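PDB 6JWS: 7,8-dihydro-6-hydroxymethylpterin pyrophosphokinase-dihydropteroate synthase from Plasmodium falciparum, which probably catalyses two successive steps of folate biosynthesis, pyrophosphorylation of 6-hydroxymethyl-7,8-dihydropterin by ATP and coupling of the product to 4-aminobenzoate. Local coordinates for residues B[43-48]-B[178-183]; B[184-189]-B[237-242]; B[170-175]-B[212-217]; B[36-41]-B[164-169]. The protein carries 1 engineered substitution. All blocks are in the same frame, centred on the assembly; numbering follows the deposited sequence.

In the fold
Contacts 1, 3 and 4 are buried within the HPPK part of the chain, whereas contact 2, though its main ring is buried, borders on an exposed loop. Contacts 1 and 4 share helix 30-44, contacts 1 and 2 share helix 177-190, and contacts 3 and 4 both use strand 163-172 of the antiparallel sheet. Across all four, van der Waals contact does the work, mostly between apolar groups. Contact 4 is aliphatic helix-on-sheet packing, contact 1 sets the corner between helix 30-44 and strand 46-57 against helix 177-190 beside a calcium ion, contact 2 sets a tyrosine ring against branched side chains, and contact 3 brings a phenylalanine edge up to a backbone carbonyl near the sheet's end.

Contact 1 of 4, residues B[43-48]-B[178-183]; sequences KYLGKI and LSMLVV. With CA (calcium ion), chain L.
Leu-45 and Val-183 run alongside each other in opposite directions, so the meeting is between flanks: Leu-45 CD2 lies 3.8 Å from Val-183 CG1 and nearly as close to its CB. The leucine gets there because its CG stands beside the backbone N, opposite the carbonyl carbon (chi1 -68°), which sends the isobutyl group across to the helix. The same methyl, Leu-45 CD2, also grazes Met-180 CG at 4.4 Å, one turn earlier, and thus sits between two side chains of helix 177-190. Tyr-44 adds only its root, with CB 4.2 Å from Val-183 CG1; the ring then swings off and its hydroxyl bonds to the carbonyl of Glu-93. Just past this corner Gly-46 has backbone angles (149°/-139°) at which a beta carbon would collide with the preceding carbonyl oxygen, and its own O binds the calcium ion at 2.5 Å. Two waters, Glu-42 and Glu-99 also hold the metal, which therefore pins the helix-to-strand junction next to the apolar patch. Beyond it, strand 46-57 pairs with strand 163-172 through Lys-47 and Lys-171. Helix 177-190 has Val-182 against helix 228-236, while Met-180 reaches Ile-211 and Phe-214 of strand 208-214 and Leu-181 touches ATP.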
# COMPACT_ATOMS: atom_id res chain seq x y z
N LYS B 43 -30.82 -28.46 -19.54
CA LYS B 43 -32.12 -28.90 -20.03
C LYS B 43 -31.99 -30.12 -20.94
O LYS B 43 -32.66 -31.12 -20.72
CB LYS B 43 -32.82 -27.73 -20.73
CG LYS B 43 -34.27 -27.96 -21.13
CD LYS B 43 -34.91 -26.70 -21.71
CE LYS B 43 -36.38 -26.84 -22.02
NZ LYS B 43 -37.15 -27.39 -20.88
N TYR B 44 -31.09 -30.04 -21.94
CA TYR B 44 -31.08 -30.97 -23.05
C TYR B 44 -29.96 -32.01 -22.97
O TYR B 44 -29.98 -32.96 -23.75
CB TYR B 44 -31.02 -30.23 -24.39
CG TYR B 44 -32.25 -29.42 -24.74
CD1 TYR B 44 -33.53 -29.91 -24.55
CD2 TYR B 44 -32.12 -28.15 -25.30
CE1 TYR B 44 -34.65 -29.17 -24.88
CE2 TYR B 44 -33.23 -27.40 -25.65
CZ TYR B 44 -34.50 -27.91 -25.43
OH TYR B 44 -35.59 -27.16 -25.78
N LEU B 45 -28.99 -31.86 -22.06
CA LEU B 45 -27.82 -32.73 -22.10
C LEU B 45 -27.63 -33.55 -20.83
O LEU B 45 -27.05 -34.63 -20.90
CB LEU B 45 -26.56 -31.93 -22.42
CG LEU B 45 -26.49 -31.34 -23.83
CD1 LEU B 45 -25.16 -30.62 -24.05
CD2 LEU B 45 -26.68 -32.46 -24.86
N GLY B 46 -28.04 -33.04 -19.67
CA GLY B 46 -27.79 -33.77 -18.44
C GLY B 46 -27.62 -32.83 -17.24
O GLY B 46 -28.33 -31.84 -17.10
N LYS B 47 -26.66 -33.16 -16.38
CA LYS B 47 -26.45 -32.35 -15.20
C LYS B 47 -25.06 -31.70 -15.19
O LYS B 47 -24.05 -32.40 -15.19
CB LYS B 47 -26.64 -33.20 -13.94
CG LYS B 47 -26.50 -32.37 -12.68
CD LYS B 47 -26.71 -33.08 -11.38
CE LYS B 47 -27.13 -32.03 -10.37
NZ LYS B 47 -26.63 -32.38 -9.03
N ILE B 48 -25.04 -30.36 -15.07
CA ILE B 48 -23.80 -29.63 -14.85
C ILE B 48 -23.29 -29.88 -13.43
O ILE B 48 -23.96 -29.54 -12.46
CB ILE B 48 -23.99 -28.13 -15.12
CG1 ILE B 48 -24.41 -27.89 -16.57
CG2 ILE B 48 -22.72 -27.36 -14.76
CD1 ILE B 48 -24.86 -26.47 -16.87
N LEU B 178 -20.78 -37.95 -30.80
CA LEU B 178 -21.37 -37.53 -32.07
C LEU B 178 -22.82 -37.14 -31.84
O LEU B 178 -23.24 -36.08 -32.31
CB LEU B 178 -21.19 -38.59 -33.16
CG LEU B 178 -21.64 -38.14 -34.56
CD1 LEU B 178 -21.22 -36.71 -34.84
CD2 LEU B 178 -21.10 -39.07 -35.63
N SER B 179 -23.57 -37.96 -31.09
CA SER B 179 -24.93 -37.56 -30.75
C SER B 179 -24.91 -36.26 -29.94
O SER B 179 -25.72 -35.36 -30.18
CB SER B 179 -25.71 -38.64 -30.04
OG SER B 179 -25.33 -39.94 -30.47
N MET B 180 -23.95 -36.15 -29.01
CA MET B 180 -23.89 -34.95 -28.20
C MET B 180 -23.65 -33.72 -29.07
O MET B 180 -24.31 -32.69 -28.89
CB MET B 180 -22.82 -35.02 -27.10
CG MET B 180 -22.75 -33.74 -26.29
SD MET B 180 -22.16 -34.03 -24.63
CE MET B 180 -20.41 -34.17 -24.95
N LEU B 181 -22.71 -33.83 -30.02
CA LEU B 181 -22.41 -32.70 -30.87
C LEU B 181 -23.64 -32.28 -31.67
O LEU B 181 -23.90 -31.08 -31.86
CB LEU B 181 -21.22 -33.03 -31.77
CG LEU B 181 -20.76 -31.90 -32.68
CD1 LEU B 181 -20.39 -30.66 -31.87
CD2 LEU B 181 -19.58 -32.35 -33.53
N VAL B 182 -24.43 -33.27 -32.13
CA VAL B 182 -25.64 -32.97 -32.87
C VAL B 182 -26.57 -32.11 -32.01
O VAL B 182 -27.00 -31.04 -32.45
CB VAL B 182 -26.35 -34.25 -33.38
CG1 VAL B 182 -27.71 -33.94 -33.99
CG2 VAL B 182 -25.47 -35.05 -34.35
N VAL B 183 -26.84 -32.57 -30.78
CA VAL B 183 -27.68 -31.81 -29.86
C VAL B 183 -27.07 -30.43 -29.58
O VAL B 183 -27.80 -29.44 -29.48
CB VAL B 183 -28.01 -32.56 -28.56
CG1 VAL B 183 -29.02 -31.78 -27.73
CG2 VAL B 183 -28.53 -33.96 -28.82
CA CA L . -30.58 -31.34 -16.20
O HOH W 1 -29.95 -33.08 -15.14
O HOH W 2 -31.92 -33.02 -17.32

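Contact 2 of 4, residues B[184-189]-B[237-242]; sequences IKYIEE and KYIHLE
Tyr-186 and Ile-239 make the tight half of this contact. The delta methyl of the isoleucine, CD1, comes to the ring obliquely, 3.7 Å from Tyr-186 CD2 and 3.8 Å from Tyr-186 CE2, with the two side chains crossing at a slant. The tyrosine is aimed outward from the helix with CG opposite the backbone N (chi1 -175°), which carries its ring toward the 237-242 loop. Farther out the fit is slacker. Leu-241 passes the ring in the opposite direction, and its CD2 comes no nearer than 4.0 Å to Tyr-186 OH. Leu-241 is itself partly exposed, and beside it the loop opens to solvent: His-240 is exposed, as is Glu-242, which is also poorly ordered. Helices 228-236 and 304-309 close in around the tyrosine, through Leu-235 and Ile-305. The loop is tied down by backbone bonds from Tyr-238 to Lys-96 and from His-240 to Glu-94. Elsewhere on this helix Lys-185 binds ATP and Glu-188 belongs to a magnesium site seen in this protein, although that metal is not bound to this chain here. The contact thus packs a loop onto the outer side of a helix lining the HPPK nucleotide site.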
# COMPACT_ATOMS: atom_id res chain seq x y z
N ILE B 184 -25.74 -30.36 -29.45
CA ILE B 184 -25.08 -29.10 -29.19
C ILE B 184 -25.31 -28.15 -30.37
O ILE B 184 -25.58 -26.97 -30.18
CB ILE B 184 -23.58 -29.31 -28.88
CG1 ILE B 184 -23.36 -29.81 -27.45
CG2 ILE B 184 -22.78 -28.04 -29.16
CD1 ILE B 184 -22.04 -30.52 -27.25
N LYS B 185 -25.19 -28.70 -31.59
CA LYS B 185 -25.43 -27.93 -32.81
C LYS B 185 -26.87 -27.42 -32.82
O LYS B 185 -27.10 -26.29 -33.23
CB LYS B 185 -25.09 -28.75 -34.06
CG LYS B 185 -23.61 -29.05 -34.25
CD LYS B 185 -22.78 -27.79 -34.44
CE LYS B 185 -21.29 -28.07 -34.31
NZ LYS B 185 -20.49 -26.88 -34.67
N TYR B 186 -27.80 -28.24 -32.33
CA TYR B 186 -29.18 -27.81 -32.17
C TYR B 186 -29.24 -26.61 -31.22
O TYR B 186 -29.77 -25.55 -31.59
CB TYR B 186 -30.09 -28.97 -31.75
CG TYR B 186 -31.55 -28.61 -31.70
CD1 TYR B 186 -32.28 -28.38 -32.86
CD2 TYR B 186 -32.22 -28.47 -30.48
CE1 TYR B 186 -33.62 -28.02 -32.83
CE2 TYR B 186 -33.56 -28.13 -30.43
CZ TYR B 186 -34.26 -27.90 -31.61
OH TYR B 186 -35.58 -27.55 -31.57
N ILE B 187 -28.66 -26.77 -30.03
CA ILE B 187 -28.60 -25.71 -29.02
C ILE B 187 -28.05 -24.42 -29.63
O ILE B 187 -28.63 -23.36 -29.45
CB ILE B 187 -27.82 -26.17 -27.77
CG1 ILE B 187 -28.62 -27.18 -26.94
CG2 ILE B 187 -27.38 -24.98 -26.91
CD1 ILE B 187 -27.79 -27.98 -25.98
N GLU B 188 -26.94 -24.51 -30.39
CA GLU B 188 -26.35 -23.30 -30.97
C GLU B 188 -27.37 -22.61 -31.86
O GLU B 188 -27.57 -21.40 -31.74
CB GLU B 188 -25.08 -23.58 -31.77
CG GLU B 188 -23.90 -24.01 -30.92
CD GLU B 188 -22.56 -24.17 -31.63
OE1 GLU B 188 -22.30 -23.42 -32.59
OE2 GLU B 188 -21.78 -25.03 -31.20
N GLU B 189 -28.01 -23.39 -32.75
CA GLU B 189 -28.97 -22.89 -33.71
C GLU B 189 -30.15 -22.23 -32.99
O GLU B 189 -30.60 -21.17 -33.41
CB GLU B 189 -29.47 -23.99 -34.65
CG GLU B 189 -28.51 -24.32 -35.78
CD GLU B 189 -28.21 -23.20 -36.76
OE1 GLU B 189 -29.08 -22.30 -36.93
OE2 GLU B 189 -27.10 -23.22 -37.37
N LYS B 237 -34.48 -38.62 -30.04
CA LYS B 237 -34.18 -39.54 -28.96
C LYS B 237 -34.06 -38.77 -27.64
O LYS B 237 -34.14 -39.38 -26.58
CB LYS B 237 -32.89 -40.31 -29.30
CG LYS B 237 -32.37 -41.24 -28.21
CD LYS B 237 -31.22 -42.11 -28.70
CE LYS B 237 -30.43 -42.74 -27.57
NZ LYS B 237 -31.25 -43.56 -26.65
N TYR B 238 -33.88 -37.45 -27.72
CA TYR B 238 -33.57 -36.66 -26.54
C TYR B 238 -34.53 -35.48 -26.37
O TYR B 238 -34.75 -35.04 -25.24
CB TYR B 238 -32.11 -36.18 -26.54
CG TYR B 238 -31.09 -37.27 -26.63
CD1 TYR B 238 -30.91 -38.17 -25.59
CD2 TYR B 238 -30.28 -37.41 -27.75
CE1 TYR B 238 -29.98 -39.19 -25.66
CE2 TYR B 238 -29.34 -38.42 -27.84
CZ TYR B 238 -29.19 -39.32 -26.79
OH TYR B 238 -28.26 -40.32 -26.86
N ILE B 239 -35.08 -34.97 -27.48
CA ILE B 239 -35.98 -33.83 -27.41
C ILE B 239 -37.34 -34.21 -28.01
O ILE B 239 -37.40 -34.94 -29.00
CB ILE B 239 -35.33 -32.59 -28.08
CG1 ILE B 239 -33.93 -32.30 -27.52
CG2 ILE B 239 -36.23 -31.37 -27.99
CD1 ILE B 239 -33.16 -31.24 -28.27
N HIS B 240 -38.42 -33.73 -27.38
CA HIS B 240 -39.77 -33.80 -27.93
C HIS B 240 -39.93 -32.72 -28.99
O HIS B 240 -40.28 -31.59 -28.67
CB HIS B 240 -40.84 -33.56 -26.84
CG HIS B 240 -41.10 -34.71 -25.92
ND1 HIS B 240 -40.72 -34.70 -24.59
CD2 HIS B 240 -41.71 -35.90 -26.13
CE1 HIS B 240 -41.07 -35.84 -24.02
NE2 HIS B 240 -41.68 -36.60 -24.95
N LEU B 241 -39.68 -33.08 -30.25
CA LEU B 241 -39.61 -32.09 -31.32
C LEU B 241 -41.01 -31.71 -31.82
O LEU B 241 -41.90 -32.55 -31.91
CB LEU B 241 -38.74 -32.62 -32.46
CG LEU B 241 -37.25 -32.70 -32.13
CD1 LEU B 241 -36.56 -33.75 -32.98
CD2 LEU B 241 -36.58 -31.34 -32.30
N GLU B 242 -41.16 -30.42 -32.14
CA GLU B 242 -42.39 -29.84 -32.65
C GLU B 242 -42.62 -30.32 -34.09
O GLU B 242 -43.80 -30.55 -34.45
CB GLU B 242 -42.30 -28.31 -32.62
CG GLU B 242 -43.62 -27.61 -32.36
CD GLU B 242 -43.84 -27.14 -30.93
OE1 GLU B 242 -43.49 -27.89 -29.99
OE2 GLU B 242 -44.36 -26.01 -30.75

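Contact 3 of 4, residues B[170-175]-B[212-217]; sequences VKTFVN and LFFNDF
A single ring atom, Phe-214 CZ, makes all the close approaches here, reaching Thr-172 at the end of strand 163-172 and Val-174 and Asn-175 in the loop after it; strand 16-24 lies between this strand and that of Phe-214. With CG turned away from the backbone N (chi1 -164°), the ring extends toward the 170-175 segment. Its leading edge meets the carbonyl of Val-174, whose O lies near the ring plane, 4.0 Å from Phe-214 CZ. Thr-172 CG2 at 4.3 Å and the carbonyl carbon Asn-175 C at 4.2 Å come up to the same CZ obliquely. The strand bearing the ring ends at once in a type II' turn, Phe-214 to Phe-217, closed by a 3.2 Å bond from Phe-217 N to Phe-214 O. Just before, Leu-212 and Phe-213 both face Val-19 in a classic beta bulge. Asn-16 of the intervening strand hydrogen-bonds through ND2 to Val-174 O and through OD1 to Asn-215 ND2, linking the two segments indirectly. Met-180 and Pro-177 of helix 177-190 also touch the ring. The C-H edge is probably at most weakly attracted to the carbonyl oxygen; Val-174 O takes its hydrogen bond from Asn-16 ND2, and the ring mainly fills space.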
# COMPACT_ATOMS: atom_id res chain seq x y z
N VAL B 170 -20.42 -32.06 -17.57
CA VAL B 170 -21.79 -32.54 -17.67
C VAL B 170 -21.82 -34.05 -17.43
O VAL B 170 -21.04 -34.81 -18.01
CB VAL B 170 -22.41 -32.17 -19.04
CG1 VAL B 170 -23.88 -32.54 -19.12
CG2 VAL B 170 -22.27 -30.69 -19.32
N LYS B 171 -22.71 -34.48 -16.52
CA LYS B 171 -23.10 -35.88 -16.45
C LYS B 171 -24.27 -36.04 -17.41
O LYS B 171 -25.32 -35.42 -17.20
CB LYS B 171 -23.39 -36.27 -15.00
CG LYS B 171 -23.87 -37.70 -14.73
CD LYS B 171 -24.62 -37.80 -13.38
CE LYS B 171 -23.79 -38.25 -12.18
NZ LYS B 171 -24.38 -37.80 -10.89
N THR B 172 -24.05 -36.80 -18.50
CA THR B 172 -24.93 -36.78 -19.66
C THR B 172 -25.56 -38.14 -19.91
O THR B 172 -24.99 -39.19 -19.60
CB THR B 172 -24.22 -36.18 -20.89
OG1 THR B 172 -25.24 -35.78 -21.80
CG2 THR B 172 -23.26 -37.12 -21.58
N PHE B 173 -26.76 -38.11 -20.50
CA PHE B 173 -27.53 -39.31 -20.81
C PHE B 173 -27.36 -39.65 -22.29
O PHE B 173 -27.79 -40.71 -22.74
CB PHE B 173 -29.00 -39.15 -20.41
CG PHE B 173 -29.58 -37.79 -20.68
CD1 PHE B 173 -29.70 -37.30 -21.98
CD2 PHE B 173 -29.99 -36.96 -19.64
CE1 PHE B 173 -30.21 -36.04 -22.23
CE2 PHE B 173 -30.51 -35.69 -19.89
CZ PHE B 173 -30.63 -35.23 -21.19
N VAL B 174 -26.73 -38.73 -23.03
CA VAL B 174 -26.45 -38.92 -24.44
C VAL B 174 -25.42 -40.04 -24.58
O VAL B 174 -24.55 -40.19 -23.73
CB VAL B 174 -26.01 -37.60 -25.11
CG1 VAL B 174 -25.57 -37.82 -26.55
CG2 VAL B 174 -27.13 -36.58 -25.05
N ASN B 175 -25.57 -40.86 -25.63
CA ASN B 175 -24.84 -42.11 -25.74
C ASN B 175 -23.40 -41.92 -26.21
O ASN B 175 -22.54 -42.75 -25.90
CB ASN B 175 -25.54 -43.14 -26.63
CG ASN B 175 -26.84 -43.64 -26.04
OD1 ASN B 175 -26.95 -43.87 -24.84
ND2 ASN B 175 -27.84 -43.81 -26.90
N LEU B 212 -14.72 -31.03 -25.24
CA LEU B 212 -13.30 -31.14 -24.99
C LEU B 212 -12.97 -32.59 -24.66
O LEU B 212 -11.97 -33.13 -25.10
CB LEU B 212 -12.90 -30.20 -23.85
CG LEU B 212 -13.15 -28.70 -24.10
CD1 LEU B 212 -12.94 -27.90 -22.81
CD2 LEU B 212 -12.27 -28.16 -25.23
N PHE B 213 -13.80 -33.21 -23.83
CA PHE B 213 -13.56 -34.58 -23.44
C PHE B 213 -14.89 -35.30 -23.39
O PHE B 213 -15.93 -34.68 -23.19
CB PHE B 213 -12.90 -34.66 -22.06
CG PHE B 213 -11.49 -34.11 -21.98
CD1 PHE B 213 -10.43 -34.78 -22.57
CD2 PHE B 213 -11.23 -32.94 -21.28
CE1 PHE B 213 -9.13 -34.29 -22.47
CE2 PHE B 213 -9.93 -32.45 -21.18
CZ PHE B 213 -8.89 -33.12 -21.78
N PHE B 214 -14.84 -36.62 -23.56
CA PHE B 214 -16.01 -37.47 -23.42
C PHE B 214 -15.51 -38.82 -22.92
O PHE B 214 -14.88 -39.58 -23.66
CB PHE B 214 -16.76 -37.57 -24.76
CG PHE B 214 -18.16 -38.11 -24.65
CD1 PHE B 214 -18.40 -39.41 -24.23
CD2 PHE B 214 -19.24 -37.32 -24.99
CE1 PHE B 214 -19.69 -39.89 -24.13
CE2 PHE B 214 -20.54 -37.81 -24.90
CZ PHE B 214 -20.75 -39.10 -24.47
N ASN B 215 -15.76 -39.08 -21.64
CA ASN B 215 -15.15 -40.22 -20.99
C ASN B 215 -13.66 -40.19 -21.31
O ASN B 215 -13.09 -39.11 -21.48
CB ASN B 215 -15.90 -41.52 -21.32
CG ASN B 215 -17.33 -41.49 -20.79
OD1 ASN B 215 -17.64 -40.76 -19.85
ND2 ASN B 215 -18.21 -42.25 -21.42
N ASP B 216 -13.06 -41.39 -21.41
CA ASP B 216 -11.64 -41.53 -21.69
C ASP B 216 -11.41 -41.82 -23.18
O ASP B 216 -10.36 -42.32 -23.55
CB ASP B 216 -11.04 -42.65 -20.84
CG ASP B 216 -11.68 -44.00 -21.12
OD1 ASP B 216 -12.65 -44.04 -21.91
OD2 ASP B 216 -11.20 -45.00 -20.57
N PHE B 217 -12.39 -41.48 -24.03
CA PHE B 217 -12.34 -41.84 -25.44
C PHE B 217 -11.27 -41.03 -26.17
O PHE B 217 -11.03 -39.86 -25.87
CB PHE B 217 -13.68 -41.59 -26.14
CG PHE B 217 -14.87 -42.38 -25.62
CD1 PHE B 217 -14.70 -43.44 -24.75
CD2 PHE B 217 -16.15 -42.06 -26.04
CE1 PHE B 217 -15.80 -44.14 -24.27
CE2 PHE B 217 -17.25 -42.76 -25.55
CZ PHE B 217 -17.07 -43.80 -24.67

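Contact 4 of 4, residues B[36-41]-B[164-169]; sequences TALHLV and YNLTVV
Leu-38 carries this contact with Leu-166 and Val-168 and is best followed outward from the helix. Its CB leaves the backbone neither straight at the strand nor away from it, and neither CB nor CG makes a close approach to the strand. The fork matters. CG stands beside the backbone N (chi1 -78°) and CD1 continues the chain in extended form (chi2 176°), putting both methyls over the sheet. CD1 meets Leu-166 CD2 at 4.0 Å, the two leucines reaching toward each other tip to tip. CD2, the other prong, is 4.2 Å from the same Leu-166 CD2, so that one strand methyl faces both branches of the helix leucine. CD2 also comes within 3.3 Å of Val-168 CG1, shorter than usual for two carbons, so the exact spacing is doubtful; the two side chains slant across each other. With chi1 at -42°, Val-168 holds CG1 opposite its own carbonyl carbon, and it is this methyl that meets the leucine. Leu-166 and Val-168, two residues apart on the strand, point to the helix, whereas Thr-167 between them points the other way. Thr-167 there touches Cys-332 and Met-336, placing helix 327-336 on the other face of the antiparallel sheet from helix 30-44. On the Leu-38 side the filling continues with Leu-22 of strand 16-24 and Ile-48 of strand 46-57. Farther round helix 30-44, His-39 stacks on Phe-523, linking this helix to the DHPS part of the chain, the TIM barrel.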
# COMPACT_ATOMS: atom_id res chain seq x y z
N THR B 36 -27.37 -18.60 -20.82
CA THR B 36 -28.43 -19.18 -21.63
C THR B 36 -28.00 -20.57 -22.11
O THR B 36 -28.76 -21.53 -21.98
CB THR B 36 -28.82 -18.24 -22.79
OG1 THR B 36 -29.31 -16.99 -22.28
CG2 THR B 36 -29.82 -18.84 -23.76
N ALA B 37 -26.77 -20.67 -22.63
CA ALA B 37 -26.21 -21.95 -23.04
C ALA B 37 -26.10 -22.90 -21.85
O ALA B 37 -26.36 -24.09 -22.02
CB ALA B 37 -24.89 -21.77 -23.75
N LEU B 38 -25.71 -22.40 -20.67
CA LEU B 38 -25.65 -23.27 -19.49
C LEU B 38 -27.01 -23.90 -19.23
O LEU B 38 -27.09 -25.09 -18.97
CB LEU B 38 -25.20 -22.52 -18.23
CG LEU B 38 -23.71 -22.24 -18.08
CD1 LEU B 38 -23.46 -21.40 -16.83
CD2 LEU B 38 -22.90 -23.52 -18.02
N HIS B 39 -28.07 -23.07 -19.26
CA HIS B 39 -29.43 -23.54 -19.06
C HIS B 39 -29.78 -24.61 -20.09
O HIS B 39 -30.28 -25.67 -19.73
CB HIS B 39 -30.43 -22.39 -19.15
CG HIS B 39 -30.33 -21.43 -18.01
ND1 HIS B 39 -30.44 -21.84 -16.69
CD2 HIS B 39 -30.20 -20.08 -18.00
CE1 HIS B 39 -30.35 -20.78 -15.91
NE2 HIS B 39 -30.19 -19.69 -16.69
N LEU B 40 -29.51 -24.33 -21.37
CA LEU B 40 -29.86 -25.26 -22.44
C LEU B 40 -29.09 -26.56 -22.30
O LEU B 40 -29.64 -27.63 -22.58
CB LEU B 40 -29.67 -24.58 -23.80
CG LEU B 40 -30.61 -23.39 -24.04
CD1 LEU B 40 -30.27 -22.65 -25.31
CD2 LEU B 40 -32.07 -23.85 -24.05
N VAL B 41 -27.85 -26.48 -21.81
CA VAL B 41 -27.06 -27.68 -21.51
C VAL B 41 -27.74 -28.48 -20.39
O VAL B 41 -27.87 -29.70 -20.50
CB VAL B 41 -25.59 -27.32 -21.19
CG1 VAL B 41 -24.82 -28.50 -20.62
CG2 VAL B 41 -24.86 -26.73 -22.39
N TYR B 164 -14.76 -14.68 -24.64
CA TYR B 164 -15.33 -14.93 -23.33
C TYR B 164 -15.64 -16.42 -23.26
O TYR B 164 -16.37 -16.95 -24.10
CB TYR B 164 -16.52 -14.00 -23.04
CG TYR B 164 -16.08 -12.56 -23.10
CD1 TYR B 164 -16.07 -11.86 -24.30
CD2 TYR B 164 -15.56 -11.94 -21.98
CE1 TYR B 164 -15.60 -10.56 -24.38
CE2 TYR B 164 -15.08 -10.64 -22.04
CZ TYR B 164 -15.09 -9.96 -23.25
OH TYR B 164 -14.61 -8.68 -23.33
N ASN B 165 -15.08 -17.06 -22.24
CA ASN B 165 -14.91 -18.50 -22.23
C ASN B 165 -15.28 -19.07 -20.87
O ASN B 165 -14.97 -18.48 -19.85
CB ASN B 165 -13.43 -18.83 -22.43
CG ASN B 165 -13.20 -19.86 -23.51
OD1 ASN B 165 -13.47 -19.59 -24.68
ND2 ASN B 165 -12.70 -21.02 -23.12
N LEU B 166 -15.82 -20.28 -20.89
CA LEU B 166 -16.16 -20.99 -19.68
C LEU B 166 -16.22 -22.47 -20.02
O LEU B 166 -16.76 -22.82 -21.06
CB LEU B 166 -17.54 -20.46 -19.23
CG LEU B 166 -18.32 -21.33 -18.26
CD1 LEU B 166 -17.66 -21.26 -16.90
CD2 LEU B 166 -19.74 -20.82 -18.16
N THR B 167 -15.66 -23.32 -19.16
CA THR B 167 -15.85 -24.76 -19.28
C THR B 167 -16.91 -25.25 -18.29
O THR B 167 -17.22 -24.56 -17.31
CB THR B 167 -14.53 -25.53 -19.21
OG1 THR B 167 -13.85 -25.30 -17.97
CG2 THR B 167 -13.63 -25.29 -20.42
N VAL B 168 -17.48 -26.44 -18.58
CA VAL B 168 -18.46 -27.12 -17.76
C VAL B 168 -18.22 -28.62 -17.86
O VAL B 168 -17.83 -29.12 -18.91
CB VAL B 168 -19.93 -26.77 -18.10
CG1 VAL B 168 -20.14 -25.30 -18.39
CG2 VAL B 168 -20.49 -27.62 -19.23
N VAL B 169 -18.42 -29.33 -16.74
CA VAL B 169 -18.52 -30.78 -16.77
C VAL B 169 -19.99 -31.16 -16.67
O VAL B 169 -20.73 -30.63 -15.83
CB VAL B 169 -17.69 -31.43 -15.64
CG1 VAL B 169 -17.84 -32.94 -15.64
CG2 VAL B 169 -16.21 -31.04 -15.68